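Side-chain contacts in odorant binding protein ASP5 (Apis mellifera, PDB 3R72), which probably binds small odorant molecules in honeybee antennae and carries them in a largely apolar pocket of its helical, disulfide-linked fold: residues A[5-8]-A[9-12]; A[31-35]-A[36-40]; A[42-45]-A[46-49]; A[65-68]-A[69-72]; A[75-78]-A[79-82]. All blocks are in the same frame, centred on the assembly; numbering follows the deposited sequence.

Contact 1: A[5-8]-A[9-12]; sequences ADQV and EKLA. With NBB (N-butyl-benzenesulfonamide), chain C.
Gln-7 with Lys-10, and Val-8 with Ala-12, make a local contact over the first two turns of helix 5-23, and it shows how a single helix can serve solvent and ligand at once. On the polar side the Gln-7 and Lys-10 side chains run side by side, pointing the same way. Lys-10 bends at its third torsion (chi3 77°), and one water joins the two ends, accepting from Gln-7 NE2 at 3.0 Å and from Lys-10 NZ at 2.8 Å. The charged end of Glu-9 goes to Lys-13.

The other side lines the pocket of N-butyl-benzenesulfonamide. With CG1 of Val-8 anti to the backbone N (chi1 174°), this methyl comes within 3.5 Å of the ligand ring atom C2. CB of Ala-12 meets the same C2 at 3.7 Å, and Leu-11 brings CD2 to 3.7 Å from ring atom C1. Behind them Ala-12 N donates at 2.9 Å to Val-8 O, which itself borders the ring. All three pocket side chains give only carbon to the benzene ring, which implies that they probably hold it by shape and dispersion, while the water-bridged pair is left to deal with solvent.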
# COMPACT_ATOMS: atom_id res chain seq x y z
N ALA A 5 -7.39 15.05 -4.38
CA ALA A 5 -6.87 14.03 -5.26
C ALA A 5 -5.49 14.39 -5.79
O ALA A 5 -4.60 13.53 -5.85
CB ALA A 5 -7.82 13.80 -6.42
N ASP A 6 -5.30 15.64 -6.19
CA ASP A 6 -4.00 15.99 -6.76
C ASP A 6 -2.90 16.00 -5.70
O ASP A 6 -1.75 15.65 -6.01
CB ASP A 6 -4.04 17.27 -7.62
CG ASP A 6 -4.37 18.53 -6.83
OD1 ASP A 6 -4.88 18.45 -5.70
OD2 ASP A 6 -4.12 19.63 -7.39
N GLN A 7 -3.23 16.34 -4.45
CA GLN A 7 -2.25 16.26 -3.38
C GLN A 7 -1.90 14.79 -3.05
O GLN A 7 -0.73 14.48 -2.81
CB GLN A 7 -2.74 17.00 -2.14
CG GLN A 7 -2.75 18.49 -2.33
CD GLN A 7 -1.38 19.07 -2.56
OE1 GLN A 7 -0.43 18.74 -1.85
NE2 GLN A 7 -1.26 19.94 -3.55
N VAL A 8 -2.89 13.90 -3.07
CA VAL A 8 -2.62 12.49 -2.87
C VAL A 8 -1.68 11.98 -3.96
O VAL A 8 -0.70 11.31 -3.69
CB VAL A 8 -3.92 11.66 -2.84
CG1 VAL A 8 -3.62 10.18 -2.78
CG2 VAL A 8 -4.78 12.08 -1.66
N GLU A 9 -1.95 12.34 -5.20
CA GLU A 9 -1.11 11.92 -6.32
C GLU A 9 0.33 12.46 -6.20
O GLU A 9 1.28 11.71 -6.44
CB GLU A 9 -1.74 12.38 -7.63
CG GLU A 9 -1.06 11.89 -8.89
CD GLU A 9 -1.78 12.37 -10.14
OE1 GLU A 9 -3.02 12.17 -10.25
OE2 GLU A 9 -1.11 12.97 -11.00
N LYS A 10 0.48 13.73 -5.80
CA LYS A 10 1.82 14.33 -5.67
C LYS A 10 2.62 13.58 -4.63
O LYS A 10 3.77 13.19 -4.87
CB LYS A 10 1.74 15.83 -5.34
CG LYS A 10 3.14 16.47 -5.22
CD LYS A 10 3.16 17.97 -4.98
CE LYS A 10 2.83 18.32 -3.54
NZ LYS A 10 3.14 19.78 -3.21
N LEU A 11 2.03 13.37 -3.46
CA LEU A 11 2.75 12.71 -2.40
C LEU A 11 3.08 11.27 -2.78
O LEU A 11 4.18 10.80 -2.52
CB LEU A 11 1.97 12.78 -1.10
CG LEU A 11 2.63 12.11 0.12
CD1 LEU A 11 4.07 12.59 0.32
CD2 LEU A 11 1.82 12.37 1.37
N ALA A 12 2.13 10.57 -3.40
CA ALA A 12 2.37 9.20 -3.82
C ALA A 12 3.53 9.14 -4.80
O ALA A 12 4.38 8.26 -4.69
CB ALA A 12 1.12 8.61 -4.45
O1S NBB C . -2.13 4.98 -0.93
S NBB C . -2.57 5.88 0.10
O2S NBB C . -2.48 5.34 1.42
N10 NBB C . -4.11 6.22 -0.19
C11 NBB C . -4.52 6.77 -1.47
C12 NBB C . -5.98 6.48 -1.76
C13 NBB C . -6.52 7.34 -2.90
C14 NBB C . -5.93 6.93 -4.23
C4 NBB C . -1.73 7.27 0.05
C5 NBB C . -1.39 7.96 1.22
C6 NBB C . -0.67 9.16 1.18
C1 NBB C . -0.32 9.71 -0.05
C2 NBB C . -0.66 9.04 -1.21
C3 NBB C . -1.36 7.83 -1.17
O HOH W 1 1.18 21.04 -4.82

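Contact 2: A[31-35]-A[36-40]; sequences DGMRR and GEFPD
Arg-35 and Glu-37 meet at the C-terminal end of the helix that begins at residue 27, and their pairing is the charged part of the contact. It is a long salt bridge, Arg-35 NE to Glu-37 OE2 at 3.7 Å, in which the carboxylate comes to the edge of the guanidinium with the two planes 69° apart. A water strengthens the link, accepting from Arg-35 NH2 and donating to Glu-37 OE1. The Arg-35 guanidinium also lays one face over Asp-31 O.

The backbone bonds form a Schellman motif, a standard way of ending a helix. Glu-37 N reaches back to Gly-32 O at 2.9 Å and Gly-36 N to Met-33 O at 2.9 Å, while Gly-36, the C-prime residue, takes the positive phi (80°) that reverses the chain. Gly-32 matters too, since a CB there would clash with Glu-37 OE1 as it now lies.

The apolar part is Met-33 against Phe-38, whose side chains cross at about a right angle. Met-33 CG lies 3.6 Å from Phe-38 CE1, and SD stands oblique to the ring, 5.0 Å from its centroid, a Met-aromatic contact. An alanine in place of Phe-38 would probably strip Met-33 of this cover and deprive Tyr-112 of its edge-to-face partner. Met-33 also touches Phe-121 and Tyr-105.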
# COMPACT_ATOMS: atom_id res chain seq x y z
N ASP A 31 4.09 -0.41 -11.25
CA ASP A 31 2.82 -0.21 -11.94
C ASP A 31 2.08 -1.51 -12.24
O ASP A 31 0.85 -1.53 -12.36
CB ASP A 31 3.03 0.51 -13.28
CG ASP A 31 3.26 1.98 -13.12
OD1 ASP A 31 2.73 2.59 -12.16
OD2 ASP A 31 3.94 2.54 -14.01
N GLY A 32 2.81 -2.61 -12.35
CA GLY A 32 2.20 -3.89 -12.60
C GLY A 32 1.22 -4.33 -11.53
O GLY A 32 0.26 -5.03 -11.81
N MET A 33 1.44 -3.92 -10.28
CA MET A 33 0.55 -4.33 -9.20
C MET A 33 -0.90 -3.89 -9.45
O MET A 33 -1.84 -4.65 -9.17
CB MET A 33 1.04 -3.82 -7.85
CG MET A 33 2.37 -4.45 -7.42
SD MET A 33 2.83 -4.05 -5.72
CE MET A 33 3.21 -2.30 -5.84
N ARG A 34 -1.10 -2.70 -10.01
CA ARG A 34 -2.45 -2.21 -10.30
C ARG A 34 -3.13 -3.06 -11.39
O ARG A 34 -4.38 -3.11 -11.45
CB ARG A 34 -2.40 -0.73 -10.66
CG ARG A 34 -2.09 0.18 -9.47
CD ARG A 34 -1.54 1.53 -9.92
NE ARG A 34 -1.04 2.36 -8.82
CZ ARG A 34 -0.53 3.58 -8.98
NH1 ARG A 34 -0.43 4.13 -10.19
NH2 ARG A 34 -0.10 4.26 -7.93
N ARG A 35 -2.33 -3.71 -12.22
CA ARG A 35 -2.79 -4.64 -13.25
C ARG A 35 -2.95 -6.06 -12.69
O ARG A 35 -3.25 -6.99 -13.44
CB ARG A 35 -1.81 -4.66 -14.44
CG ARG A 35 -1.46 -3.30 -15.05
CD ARG A 35 -0.57 -3.42 -16.30
NE ARG A 35 0.88 -3.47 -16.02
CZ ARG A 35 1.69 -2.42 -15.91
NH1 ARG A 35 1.22 -1.18 -16.04
NH2 ARG A 35 3.00 -2.59 -15.65
N GLY A 36 -2.74 -6.25 -11.39
CA GLY A 36 -2.81 -7.57 -10.77
C GLY A 36 -1.57 -8.43 -10.98
O GLY A 36 -1.61 -9.64 -10.74
N GLU A 37 -0.47 -7.81 -11.40
CA GLU A 37 0.80 -8.52 -11.57
C GLU A 37 1.53 -8.49 -10.24
O GLU A 37 2.05 -7.45 -9.83
CB GLU A 37 1.62 -7.87 -12.68
CG GLU A 37 0.90 -7.87 -14.02
CD GLU A 37 1.64 -7.12 -15.13
OE1 GLU A 37 2.73 -6.56 -14.91
OE2 GLU A 37 1.11 -7.11 -16.26
N PHE A 38 1.53 -9.64 -9.55
CA PHE A 38 2.18 -9.81 -8.25
C PHE A 38 3.19 -10.96 -8.32
O PHE A 38 2.99 -12.03 -7.75
CB PHE A 38 1.14 -10.05 -7.16
CG PHE A 38 0.30 -8.84 -6.86
CD1 PHE A 38 0.80 -7.80 -6.11
CD2 PHE A 38 -0.99 -8.74 -7.33
CE1 PHE A 38 0.03 -6.70 -5.81
CE2 PHE A 38 -1.77 -7.63 -7.03
CZ PHE A 38 -1.25 -6.61 -6.28
N PRO A 39 4.30 -10.75 -9.04
CA PRO A 39 5.32 -11.80 -9.09
C PRO A 39 5.96 -12.00 -7.71
O PRO A 39 5.95 -11.10 -6.84
CB PRO A 39 6.34 -11.24 -10.07
CG PRO A 39 6.19 -9.74 -9.94
CD PRO A 39 4.72 -9.53 -9.75
N ASP A 40 6.51 -13.18 -7.49
CA ASP A 40 7.21 -13.47 -6.24
C ASP A 40 8.62 -12.88 -6.30
O ASP A 40 9.62 -13.59 -6.28
CB ASP A 40 7.25 -14.98 -6.01
CG ASP A 40 7.81 -15.35 -4.68
OD1 ASP A 40 8.65 -16.27 -4.65
OD2 ASP A 40 7.43 -14.71 -3.67
O HOH W 2 4.07 -4.93 -16.55

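Contact 3: A[42-45]-A[46-49]; sequences HDLQ and CYTT
His-42 and Cys-46, one turn apart in helix 42-54, supply the sulfur contact. Cys-46 SG lies 3.3 Å from His-42 CE1 and 3.8 Å from the ring centroid, in an oblique approach. Setting CG of His-42 anti to the backbone N (chi1 -166°) swings the imidazole along the helix to this sulfur, and NE2 is then held by Asp-99.

Hydrogen bonds gather at Gln-45 O. The hydroxyl of Thr-48 donates to it over 2.7 Å, in the carbonyl plane and on a lone pair; it can do so because OG1 sits between its own backbone N and carbonyl carbon (chi1 69°). The helical bond from Thr-49 N to the same oxygen is weak at 3.3 Å, consistent with a carbonyl shared between two donors. Both threonine hydroxyls also meet that of Thr-104, so these buried groups are satisfied across to helix 100-114.

Apolar packing is looser: Leu-44 CD1 approaches Tyr-47 CD2 at 4.4 Å. Tyr-47 OH is hydrogen-bonded to the terminal carboxylate of Pro-122, which helps to hold the chain end against this helix. Cys-46 forms its disulfide with Cys-101, and such ties between helices, three in this chain, are a hallmark of the classical insect odorant-binding proteins of the PBP/GOBP family.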
# COMPACT_ATOMS: atom_id res chain seq x y z
N HIS A 42 11.26 -10.48 -4.59
CA HIS A 42 11.56 -9.94 -3.28
C HIS A 42 11.86 -8.44 -3.32
O HIS A 42 11.57 -7.75 -2.36
CB HIS A 42 12.70 -10.73 -2.63
CG HIS A 42 12.86 -10.46 -1.17
ND1 HIS A 42 13.82 -9.62 -0.67
CD2 HIS A 42 12.18 -10.93 -0.10
CE1 HIS A 42 13.73 -9.57 0.64
NE2 HIS A 42 12.74 -10.37 1.02
N ASP A 43 12.40 -7.94 -4.42
CA ASP A 43 12.65 -6.51 -4.52
C ASP A 43 11.36 -5.70 -4.58
O ASP A 43 11.23 -4.69 -3.91
CB ASP A 43 13.59 -6.21 -5.68
CG ASP A 43 14.95 -6.83 -5.49
OD1 ASP A 43 15.44 -6.85 -4.34
OD2 ASP A 43 15.52 -7.31 -6.48
N LEU A 44 10.39 -6.17 -5.36
CA LEU A 44 9.08 -5.54 -5.37
C LEU A 44 8.44 -5.64 -3.99
O LEU A 44 7.82 -4.68 -3.50
CB LEU A 44 8.18 -6.13 -6.45
CG LEU A 44 6.78 -5.53 -6.54
CD1 LEU A 44 6.80 -4.03 -6.79
CD2 LEU A 44 5.98 -6.27 -7.62
N GLN A 45 8.60 -6.79 -3.34
CA GLN A 45 8.09 -6.94 -1.98
C GLN A 45 8.67 -5.86 -1.07
O GLN A 45 7.95 -5.18 -0.33
CB GLN A 45 8.38 -8.35 -1.47
CG GLN A 45 7.62 -9.41 -2.25
CD GLN A 45 8.06 -10.83 -2.00
OE1 GLN A 45 9.06 -11.09 -1.34
NE2 GLN A 45 7.29 -11.76 -2.54
N CYS A 46 9.98 -5.67 -1.14
CA CYS A 46 10.62 -4.66 -0.29
C CYS A 46 10.24 -3.23 -0.65
O CYS A 46 10.21 -2.38 0.24
CB CYS A 46 12.13 -4.85 -0.28
SG CYS A 46 12.65 -6.43 0.52
N TYR A 47 9.89 -2.98 -1.91
CA TYR A 47 9.33 -1.68 -2.28
C TYR A 47 8.06 -1.40 -1.48
O TYR A 47 7.85 -0.29 -0.99
CB TYR A 47 9.10 -1.60 -3.80
CG TYR A 47 8.33 -0.38 -4.22
CD1 TYR A 47 8.96 0.82 -4.55
CD2 TYR A 47 6.94 -0.41 -4.26
CE1 TYR A 47 8.23 1.95 -4.89
CE2 TYR A 47 6.21 0.71 -4.60
CZ TYR A 47 6.86 1.88 -4.92
OH TYR A 47 6.15 3.01 -5.26
N THR A 48 7.18 -2.40 -1.36
CA THR A 48 5.96 -2.18 -0.60
C THR A 48 6.25 -1.82 0.84
O THR A 48 5.57 -0.98 1.43
CB THR A 48 4.93 -3.32 -0.71
OG1 THR A 48 5.36 -4.51 -0.04
CG2 THR A 48 4.56 -3.61 -2.16
N THR A 49 7.26 -2.46 1.43
CA THR A 49 7.64 -2.13 2.79
C THR A 49 8.19 -0.71 2.90
O THR A 49 7.90 -0.01 3.87
CB THR A 49 8.69 -3.12 3.33
OG1 THR A 49 8.32 -4.45 2.96
CG2 THR A 49 8.82 -3.00 4.86

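Contact 4: A[65-68]-A[69-72]; sequences FDMI and VKQL. With NBB (N-butyl-benzenesulfonamide), chain B.
Lys-70 curls back over Asp-66 and Met-67, and its path illustrates how a long side chain can cover the preceding turn of its own helix. CB starts 3.6 Å from Asp-66 O, and CG, turned anti to the carbonyl carbon (chi1 -79°), keeps to the same oxygen at 3.5 Å. The chain then bends at its third and fourth torsions, which returns the ammonium to the backbone it left. There NZ makes a weak hydrogen bond to Asp-66 O at 3.4 Å and sits 3.3 Å from Met-67 CA. The carboxylate of Asp-66 takes no direct part, its OD2 remaining 6.0 Å from NZ. The sulfur of Met-67 also lies near NZ, but that side chain was modelled in two conformers, so the approach is doubtful.

This is the outer side of helix 65-75, whose other side helps to line a pocket for N-butyl-benzenesulfonamide, as expected of an amphipathic helix in this family. Inward, Ile-68 O comes within 3.6 Å of C12 on the butyl chain of the ligand, while Ile-68 CG2 faces C11. Leu-72 adds its CB, 4.0 Å from C12; both side chains also pack on Val-88 of helix 81-91.

Between the two sides stands Gln-71. Its CG rests 3.2 Å from Met-67 O, the carbonyl that accepts its own backbone N-H, and a bend at the second torsion (chi2 -74°) sends the amide away from the helix to donate from NE2 to Leu-55 O.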
# COMPACT_ATOMS: atom_id res chain seq x y z
N PHE A 65 -2.40 -0.68 12.19
CA PHE A 65 -3.73 -0.60 11.62
C PHE A 65 -4.44 0.70 11.99
O PHE A 65 -5.23 1.18 11.19
CB PHE A 65 -4.59 -1.83 11.93
CG PHE A 65 -4.07 -3.08 11.29
CD1 PHE A 65 -4.07 -3.23 9.91
CD2 PHE A 65 -3.56 -4.11 12.06
CE1 PHE A 65 -3.55 -4.39 9.33
CE2 PHE A 65 -3.05 -5.26 11.47
CZ PHE A 65 -3.05 -5.39 10.13
N ASP A 66 -4.14 1.28 13.15
CA ASP A 66 -4.71 2.59 13.46
C ASP A 66 -4.25 3.63 12.41
O ASP A 66 -5.05 4.44 11.96
CB ASP A 66 -4.30 3.09 14.86
CG ASP A 66 -4.98 2.33 16.01
OD1 ASP A 66 -5.86 1.47 15.78
OD2 ASP A 66 -4.60 2.63 17.16
N MET A 67 -2.98 3.56 12.02
CA MET A 67 -2.47 4.50 11.03
C MET A 67 -2.96 4.18 9.62
O MET A 67 -3.17 5.09 8.83
CB MET A 67 -0.95 4.55 11.07
CG MET A 67 -0.39 5.58 10.13
SD MET A 67 -0.90 7.28 10.53
CE MET A 67 0.31 7.67 11.79
N ILE A 68 -3.17 2.90 9.30
CA ILE A 68 -3.79 2.54 8.02
C ILE A 68 -5.16 3.20 7.91
O ILE A 68 -5.49 3.80 6.88
CB ILE A 68 -3.85 1.01 7.84
CG1 ILE A 68 -2.43 0.49 7.60
CG2 ILE A 68 -4.77 0.63 6.70
CD1 ILE A 68 -2.26 -1.00 7.67
N VAL A 69 -5.97 3.12 8.97
CA VAL A 69 -7.29 3.74 8.95
C VAL A 69 -7.19 5.27 8.87
O VAL A 69 -7.90 5.90 8.09
CB VAL A 69 -8.16 3.26 10.14
CG1 VAL A 69 -9.45 4.05 10.23
CG2 VAL A 69 -8.45 1.75 9.99
N LYS A 70 -6.29 5.87 9.63
CA LYS A 70 -6.09 7.31 9.54
C LYS A 70 -5.66 7.74 8.15
O LYS A 70 -6.16 8.75 7.64
CB LYS A 70 -5.06 7.79 10.57
CG LYS A 70 -5.62 7.92 11.98
CD LYS A 70 -4.75 8.82 12.87
CE LYS A 70 -3.85 8.04 13.82
NZ LYS A 70 -3.13 6.90 13.24
N GLN A 71 -4.76 7.00 7.52
CA GLN A 71 -4.30 7.35 6.18
C GLN A 71 -5.43 7.25 5.17
O GLN A 71 -5.56 8.11 4.30
CB GLN A 71 -3.11 6.49 5.75
CG GLN A 71 -1.82 6.83 6.49
CD GLN A 71 -1.18 8.14 6.04
OE1 GLN A 71 -1.70 8.87 5.21
NE2 GLN A 71 0.02 8.40 6.53
N LEU A 72 -6.25 6.20 5.25
CA LEU A 72 -7.34 6.09 4.29
C LEU A 72 -8.35 7.23 4.51
O LEU A 72 -8.88 7.77 3.54
CB LEU A 72 -7.93 4.69 4.26
CG LEU A 72 -8.90 4.23 5.34
CD1 LEU A 72 -10.31 4.78 5.07
CD2 LEU A 72 -8.90 2.72 5.44
O1S NBB B . -0.26 1.42 3.60
S NBB B . -0.80 2.00 2.43
O2S NBB B . 0.14 2.65 1.56
N10 NBB B . -1.89 3.07 2.91
C11 NBB B . -2.97 2.67 3.79
C12 NBB B . -4.26 3.41 3.47
C13 NBB B . -4.89 2.99 2.15
C14 NBB B . -5.48 1.60 2.24
C4 NBB B . -1.59 0.84 1.57
C5 NBB B . -2.17 1.18 0.35
C6 NBB B . -2.86 0.23 -0.41
C1 NBB B . -2.98 -1.08 0.02
C2 NBB B . -2.40 -1.44 1.21
C3 NBB B . -1.72 -0.51 1.98

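Contact 5: A[75-78]-A[79-82]; sequences TMPP and EEVV. With NBB (N-butyl-benzenesulfonamide), chain C.
Met-76 and Glu-80 cross at about a right angle where the chain turns from helix 65-75 into helix 81-91. The methionine bends at its third torsion (chi3 85°), which carries CE against the base of the glutamate, 3.6 Å from Glu-80 CB. Pro-77 meets the far end of the same glutamate: Glu-80 runs extended beyond CG, and OE1 approaches Pro-77 CD at 3.4 Å. Pro-78 and Glu-79 instead lie side by side, pointing the same way, with Glu-79 OE1 3.5 Å from Pro-78 CG. A second bend, at chi2 of Glu-79, brings OE2 to Pro-77 CB. Putting an alanine at Glu-80 would take away the carboxylate and would probably leave the CG and CD carbons of Pro-77 without that cover.

The turn is pinned by two backbone bonds, Glu-80 N to Pro-77 O at 2.8 Å and Val-81 N to Pro-78 O at 3.2 Å, both with the donor above the carbonyl plane. Thr-75 OG1, hydrogen-bonded to Gln-71 O, also lies 2.9 Å from N10 of N-butyl-benzenesulfonamide. The two prolines have no N-H to give, but their carbonyls accept the turn's bonds and their rings offer C-H surface to carboxylates; these negative groups, at the start of helix 81-91, are probably eased by its dipole.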
# COMPACT_ATOMS: atom_id res chain seq x y z
N THR A 75 -6.86 10.34 2.80
CA THR A 75 -6.53 10.26 1.37
C THR A 75 -7.58 9.70 0.43
O THR A 75 -7.45 9.88 -0.78
CB THR A 75 -5.22 9.46 1.15
OG1 THR A 75 -5.41 8.10 1.56
CG2 THR A 75 -4.04 10.09 1.89
N MET A 76 -8.58 8.97 0.92
CA MET A 76 -9.59 8.43 0.02
C MET A 76 -10.68 9.45 -0.25
O MET A 76 -10.98 10.26 0.62
CB MET A 76 -10.23 7.18 0.60
CG MET A 76 -9.32 5.98 0.64
SD MET A 76 -10.20 4.46 0.94
CE MET A 76 -10.71 4.01 -0.71
N PRO A 77 -11.28 9.41 -1.46
CA PRO A 77 -12.48 10.19 -1.70
C PRO A 77 -13.54 9.85 -0.63
O PRO A 77 -13.65 8.68 -0.25
CB PRO A 77 -12.94 9.71 -3.09
CG PRO A 77 -11.74 9.09 -3.71
CD PRO A 77 -10.91 8.55 -2.60
N PRO A 78 -14.28 10.84 -0.10
CA PRO A 78 -15.25 10.56 0.97
C PRO A 78 -16.24 9.41 0.68
O PRO A 78 -16.52 8.59 1.57
CB PRO A 78 -16.00 11.89 1.14
CG PRO A 78 -15.58 12.75 0.01
CD PRO A 78 -14.26 12.27 -0.45
N GLU A 79 -16.73 9.35 -0.55
CA GLU A 79 -17.64 8.29 -1.00
C GLU A 79 -17.01 6.89 -1.02
O GLU A 79 -17.70 5.91 -1.27
CB GLU A 79 -18.21 8.63 -2.40
CG GLU A 79 -17.17 8.73 -3.57
CD GLU A 79 -16.52 10.10 -3.74
OE1 GLU A 79 -16.61 10.93 -2.82
OE2 GLU A 79 -15.92 10.36 -4.82
N GLU A 80 -15.70 6.82 -0.76
CA GLU A 80 -14.96 5.56 -0.73
C GLU A 80 -14.45 5.14 0.66
O GLU A 80 -13.96 4.02 0.81
CB GLU A 80 -13.79 5.62 -1.71
CG GLU A 80 -14.26 5.52 -3.16
CD GLU A 80 -13.15 5.73 -4.16
OE1 GLU A 80 -11.97 5.52 -3.80
OE2 GLU A 80 -13.46 6.12 -5.32
N VAL A 81 -14.59 6.00 1.66
CA VAL A 81 -13.97 5.77 2.98
C VAL A 81 -14.53 4.54 3.71
O VAL A 81 -13.77 3.73 4.25
CB VAL A 81 -14.08 7.04 3.86
CG1 VAL A 81 -13.75 6.76 5.33
CG2 VAL A 81 -13.16 8.12 3.30
N VAL A 82 -15.85 4.38 3.73
CA VAL A 82 -16.44 3.24 4.42
C VAL A 82 -16.03 1.94 3.74
O VAL A 82 -15.65 0.96 4.40
CB VAL A 82 -17.96 3.37 4.58
CG1 VAL A 82 -18.57 2.07 5.07
CG2 VAL A 82 -18.25 4.51 5.53
O1S NBB C . -2.13 4.98 -0.93
S NBB C . -2.57 5.88 0.10
O2S NBB C . -2.48 5.34 1.42
N10 NBB C . -4.11 6.22 -0.19
C11 NBB C . -4.52 6.77 -1.47
C12 NBB C . -5.98 6.48 -1.76
C13 NBB C . -6.52 7.34 -2.90
C14 NBB C . -5.93 6.93 -4.23
C4 NBB C . -1.73 7.27 0.05
C5 NBB C . -1.39 7.96 1.22
C6 NBB C . -0.67 9.16 1.18
C1 NBB C . -0.32 9.71 -0.05
C2 NBB C . -0.66 9.04 -1.21
C3 NBB C . -1.36 7.83 -1.17

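How the contacts relate
All five contacts follow in series along the chain; none nests within or crosses another. Contact 1 opens helix 5-23, contact 2 ends helix 27-32, and contact 3 begins helix 42-54. Contacts 2 and 3 touch: Met-33 packs on Leu-44 and Thr-48, and Asp-40 probably bonds Gln-45, so the loop 36-40 is fastened to the helix it leads into. Contact 4 lies in helix 65-75, across the chain's centre from both. Contact 5 closes the turn into helix 81-91 and touches contact 4 through Leu-72 and Val-81. It also returns to contact 1, where Val-8 meets Thr-75 and both share one ligand; contact 4 borders the second ligand.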